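Local coordinates for protein EmGH1 (PDB 5Z87) that probably hydrolyses beta-glucosidic bonds, and perhaps related xylosides and arabinosides, as a glycosyl hydrolase of family 3, at residues L427-S432 with G572-A577; L564-L569 with P587-E592. All blocks are in the same frame, centred on the assembly; numbering follows the deposited sequence.

Interaction 1 (L427-S432 with G572-A577); sequences LPLQSS and GKTTVA
Leu427 and Val576 meet tip to tip, the methyl CD2 of Leu427 lying 3.6 Å from CG1 of Val576. The branch point follows a little behind, with CG of Leu427 4.1 Å from the same methyl. The torsions explain the meeting: CG1 of Val576 stands beside its own backbone N, opposite the carbonyl carbon (chi1 -54°), while CD1 of Leu427 continues the extended chain (chi2 177°) and the side branch CD2 is the one turned to the valine. Two residues further along the loop and two back along the strand, the packing slackens. CD2 of Leu429 comes no closer than 4.2 Å to CG2 of Thr574, and the two side chains run alongside each other, pointing in opposite senses. Thr574 is also the partly exposed member, whereas both leucines and Val576 are buried. The tighter part is thus the Leu427-Val576 end; the looser one is bordered by Thr574, and past Leu429 the loop continues to the exposed Gln430. The peptide bond between Leu427 and Pro428 is cis, and both leucines flanking the proline reach the strand. The contact itself is purely apolar and modest, burying 137 Å² in all, with the CA atoms of Leu427 and Val576 8.2 Å apart. Polar groups are served elsewhere: Leu427 N is bonded to Asn422 OD1, and the backbone of Leu429 pairs with Leu615. Strand 574-580 is interior to the mixed sheet of the family 3 C-terminal domain, flanked by strands 527-533 and 596-601; the leucines cover one face of it, touching Val527 and Ala596 as well, and Tyr668 also touches Leu427.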
# COMPACT_ATOMS: atom_id res chain seq x y z
N LEU A 427 -5.43 -34.74 -15.12
CA LEU A 427 -4.14 -34.82 -15.81
C LEU A 427 -3.26 -35.89 -15.19
O LEU A 427 -3.34 -36.16 -13.99
CB LEU A 427 -3.42 -33.47 -15.76
CG LEU A 427 -4.17 -32.34 -16.45
CD1 LEU A 427 -3.42 -31.03 -16.28
CD2 LEU A 427 -4.38 -32.67 -17.93
N PRO A 428 -2.40 -36.54 -15.98
CA PRO A 428 -2.21 -36.34 -17.42
C PRO A 428 -3.30 -36.98 -18.28
O PRO A 428 -3.80 -38.06 -17.97
CB PRO A 428 -0.88 -37.03 -17.68
CG PRO A 428 -0.83 -38.12 -16.67
CD PRO A 428 -1.45 -37.53 -15.44
N LEU A 429 -3.67 -36.30 -19.36
CA LEU A 429 -4.39 -36.92 -20.45
C LEU A 429 -3.63 -38.15 -20.96
O LEU A 429 -2.41 -38.26 -20.83
CB LEU A 429 -4.59 -35.93 -21.58
CG LEU A 429 -5.13 -34.55 -21.20
CD1 LEU A 429 -5.29 -33.70 -22.45
CD2 LEU A 429 -6.45 -34.68 -20.46
N GLN A 430 -4.36 -39.09 -21.56
CA GLN A 430 -3.75 -40.25 -22.19
C GLN A 430 -3.87 -40.10 -23.70
O GLN A 430 -4.98 -40.00 -24.23
CB GLN A 430 -4.41 -41.55 -21.71
CG GLN A 430 -3.78 -42.10 -20.44
CD GLN A 430 -4.69 -43.05 -19.69
OE1 GLN A 430 -5.92 -43.02 -19.86
NE2 GLN A 430 -4.10 -43.88 -18.83
N SER A 431 -2.72 -40.07 -24.39
CA SER A 431 -2.73 -39.76 -25.82
C SER A 431 -3.49 -40.81 -26.62
O SER A 431 -4.30 -40.46 -27.49
CB SER A 431 -1.30 -39.62 -26.36
OG SER A 431 -0.47 -40.68 -25.92
N SER A 432 -3.27 -42.09 -26.32
CA SER A 432 -3.98 -43.14 -27.04
C SER A 432 -5.48 -43.10 -26.80
O SER A 432 -6.24 -43.63 -27.63
CB SER A 432 -3.41 -44.51 -26.66
OG SER A 432 -3.64 -44.78 -25.29
N GLY A 572 -19.57 -30.61 -19.87
CA GLY A 572 -19.29 -31.86 -19.20
C GLY A 572 -18.21 -32.72 -19.81
O GLY A 572 -18.06 -33.88 -19.40
N LYS A 573 -17.45 -32.21 -20.77
CA LYS A 573 -16.33 -32.96 -21.31
C LYS A 573 -15.10 -32.81 -20.43
O LYS A 573 -15.05 -32.00 -19.50
CB LYS A 573 -16.02 -32.50 -22.74
CG LYS A 573 -17.10 -32.86 -23.75
CD LYS A 573 -17.60 -31.63 -24.49
CE LYS A 573 -18.79 -31.96 -25.38
NZ LYS A 573 -18.51 -33.13 -26.26
N THR A 574 -14.08 -33.63 -20.71
CA THR A 574 -12.77 -33.47 -20.09
C THR A 574 -12.20 -32.11 -20.46
O THR A 574 -11.90 -31.85 -21.63
CB THR A 574 -11.84 -34.59 -20.53
OG1 THR A 574 -12.51 -35.85 -20.34
CG2 THR A 574 -10.55 -34.60 -19.71
N THR A 575 -12.05 -31.22 -19.47
CA THR A 575 -11.64 -29.84 -19.71
C THR A 575 -10.49 -29.47 -18.78
O THR A 575 -10.57 -29.67 -17.57
CB THR A 575 -12.82 -28.88 -19.51
OG1 THR A 575 -13.91 -29.27 -20.35
CG2 THR A 575 -12.41 -27.45 -19.87
N VAL A 576 -9.42 -28.92 -19.36
CA VAL A 576 -8.30 -28.37 -18.60
C VAL A 576 -8.01 -26.97 -19.11
O VAL A 576 -8.31 -26.61 -20.26
CB VAL A 576 -7.04 -29.24 -18.70
CG1 VAL A 576 -7.37 -30.67 -18.30
CG2 VAL A 576 -6.50 -29.21 -20.11
N ALA A 577 -7.41 -26.16 -18.25
CA ALA A 577 -7.05 -24.80 -18.60
C ALA A 577 -5.54 -24.62 -18.48
O ALA A 577 -4.90 -25.17 -17.57
CB ALA A 577 -7.80 -23.79 -17.71

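Interaction 2 (L564-L569 with P587-E592); sequences LAEALL and PLVLAE
Glu566 offers the flat face of its carboxylate to one methyl of Val589: CG1 of Val589 sits almost straight above the plane, 3.8 Å from CD of Glu566. CG and OE1 of the glutamate lie at similar range from that methyl, which makes this a contact with the whole end of the side chain and not with one atom. The two side chains cross at about a right angle. Glu566 is extended beyond CG (chi2 -171°), a shape that carries the carboxylate across to the neighbouring helix, and Val589 meets it with the methyl that lies opposite its own backbone N (chi1 170°). Deeper in, the contact becomes wholly apolar: CB of Ala565 approaches CD1 of Leu590 at 4.0 Å. Ala565 has only its methyl to offer, and with the CA atoms of this pair 7.2 Å apart, the helices come close where a small residue faces a long one. Each helix is held by its own backbone bonds, such as Leu569 N to Ala565 O, and Pro587 occupies the N-cap position of the second helix. Beneath the interface lies the sheet of the C-terminal domain: Ala565 rests on Met530, and Leu590 on Ala577 and Leu579. Helices 561-569 and 588-593 are therefore neighbours on one face of that sheet, the helices of two successive beta-alpha-beta crossovers that share strand 574-580. The chemistry is graded from a buried alanine-leucine pair next to the sheet to an exposed glutamate at the outside, where OE2 of Glu566 and OE2 of Glu592, 6.6 Å apart, would probably repel each other weakly; cohesion across the interface is thus essentially van der Waals.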
# COMPACT_ATOMS: atom_id res chain seq x y z
N LEU A 564 -16.41 -17.50 -21.34
CA LEU A 564 -16.04 -18.58 -22.25
C LEU A 564 -15.75 -19.86 -21.49
O LEU A 564 -16.19 -20.95 -21.90
CB LEU A 564 -14.82 -18.18 -23.09
CG LEU A 564 -14.09 -19.30 -23.82
CD1 LEU A 564 -14.93 -19.86 -24.99
CD2 LEU A 564 -12.71 -18.83 -24.31
N ALA A 565 -15.03 -19.76 -20.37
CA ALA A 565 -14.64 -20.95 -19.64
C ALA A 565 -15.85 -21.67 -19.06
O ALA A 565 -15.96 -22.90 -19.16
CB ALA A 565 -13.66 -20.59 -18.52
N GLU A 566 -16.77 -20.93 -18.46
CA GLU A 566 -17.96 -21.56 -17.91
C GLU A 566 -18.85 -22.16 -19.00
O GLU A 566 -19.48 -23.20 -18.78
CB GLU A 566 -18.74 -20.56 -17.05
CG GLU A 566 -17.89 -19.94 -15.95
CD GLU A 566 -18.71 -19.12 -14.99
OE1 GLU A 566 -18.80 -17.88 -15.18
OE2 GLU A 566 -19.27 -19.72 -14.04
N ALA A 567 -18.90 -21.53 -20.18
CA ALA A 567 -19.70 -22.07 -21.27
C ALA A 567 -19.17 -23.42 -21.71
O ALA A 567 -19.96 -24.34 -21.99
CB ALA A 567 -19.73 -21.10 -22.46
N LEU A 568 -17.85 -23.58 -21.77
CA LEU A 568 -17.26 -24.85 -22.19
C LEU A 568 -17.35 -25.89 -21.08
O LEU A 568 -17.55 -27.08 -21.35
CB LEU A 568 -15.80 -24.64 -22.61
CG LEU A 568 -15.60 -23.76 -23.85
CD1 LEU A 568 -14.12 -23.46 -24.11
CD2 LEU A 568 -16.25 -24.42 -25.09
N LEU A 569 -17.19 -25.45 -19.83
CA LEU A 569 -17.23 -26.40 -18.72
C LEU A 569 -18.61 -27.02 -18.58
O LEU A 569 -18.72 -28.20 -18.22
CB LEU A 569 -16.80 -25.69 -17.43
CG LEU A 569 -15.29 -25.42 -17.31
CD1 LEU A 569 -14.99 -24.40 -16.22
CD2 LEU A 569 -14.53 -26.69 -17.08
N PRO A 587 -7.36 -15.98 -10.78
CA PRO A 587 -8.49 -16.47 -11.58
C PRO A 587 -9.45 -17.29 -10.72
O PRO A 587 -9.49 -18.52 -10.75
CB PRO A 587 -7.79 -17.30 -12.66
CG PRO A 587 -6.59 -17.91 -11.88
CD PRO A 587 -6.26 -16.96 -10.74
N LEU A 588 -10.25 -16.57 -9.92
CA LEU A 588 -11.11 -17.19 -8.93
C LEU A 588 -12.16 -18.07 -9.58
O LEU A 588 -12.35 -19.23 -9.19
CB LEU A 588 -11.82 -16.11 -8.11
CG LEU A 588 -11.25 -15.60 -6.80
CD1 LEU A 588 -12.32 -14.73 -6.14
CD2 LEU A 588 -10.85 -16.76 -5.91
N VAL A 589 -12.87 -17.52 -10.56
CA VAL A 589 -13.91 -18.28 -11.26
C VAL A 589 -13.33 -19.56 -11.83
O VAL A 589 -13.85 -20.66 -11.59
CB VAL A 589 -14.56 -17.40 -12.34
CG1 VAL A 589 -15.48 -18.22 -13.24
CG2 VAL A 589 -15.34 -16.27 -11.66
N LEU A 590 -12.20 -19.45 -12.54
CA LEU A 590 -11.55 -20.63 -13.09
C LEU A 590 -11.10 -21.58 -11.99
O LEU A 590 -11.23 -22.81 -12.13
CB LEU A 590 -10.37 -20.21 -13.96
CG LEU A 590 -9.78 -21.27 -14.88
CD1 LEU A 590 -10.77 -21.62 -15.99
CD2 LEU A 590 -8.43 -20.78 -15.46
N ALA A 591 -10.56 -21.05 -10.89
CA ALA A 591 -10.10 -21.94 -9.83
C ALA A 591 -11.27 -22.68 -9.18
O ALA A 591 -11.14 -23.84 -8.79
CB ALA A 591 -9.30 -21.16 -8.78
N GLU A 592 -12.44 -22.04 -9.10
CA GLU A 592 -13.60 -22.71 -8.52
C GLU A 592 -14.19 -23.76 -9.47
O GLU A 592 -14.64 -24.82 -9.02
CB GLU A 592 -14.64 -21.66 -8.14
CG GLU A 592 -15.94 -22.22 -7.57
CD GLU A 592 -16.94 -21.13 -7.24
OE1 GLU A 592 -16.55 -20.16 -6.56
OE2 GLU A 592 -18.10 -21.23 -7.68

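The two interactions use opposite faces of one strand. Side chains alternate along 574-577: Thr574 and Val576 serve interaction 1, while Thr575 and Ala577 turn to the helices of interaction 2. Direct packing joins them, with CG2 of Thr575 3.6 Å from CD2 of Leu569 and CB of Ala577 3.8 Å from CD2 of Leu590. Helix 561-569, strand 574-580 and helix 588-593 follow one another in the chain, an alpha-beta-alpha succession on which the 427-432 loop packs from the other side. The centres are about 16 Å apart. Both lie away from the dithiothreitol pocket, and a bound magnesium ion is about 13 Å from the side chain of Leu590.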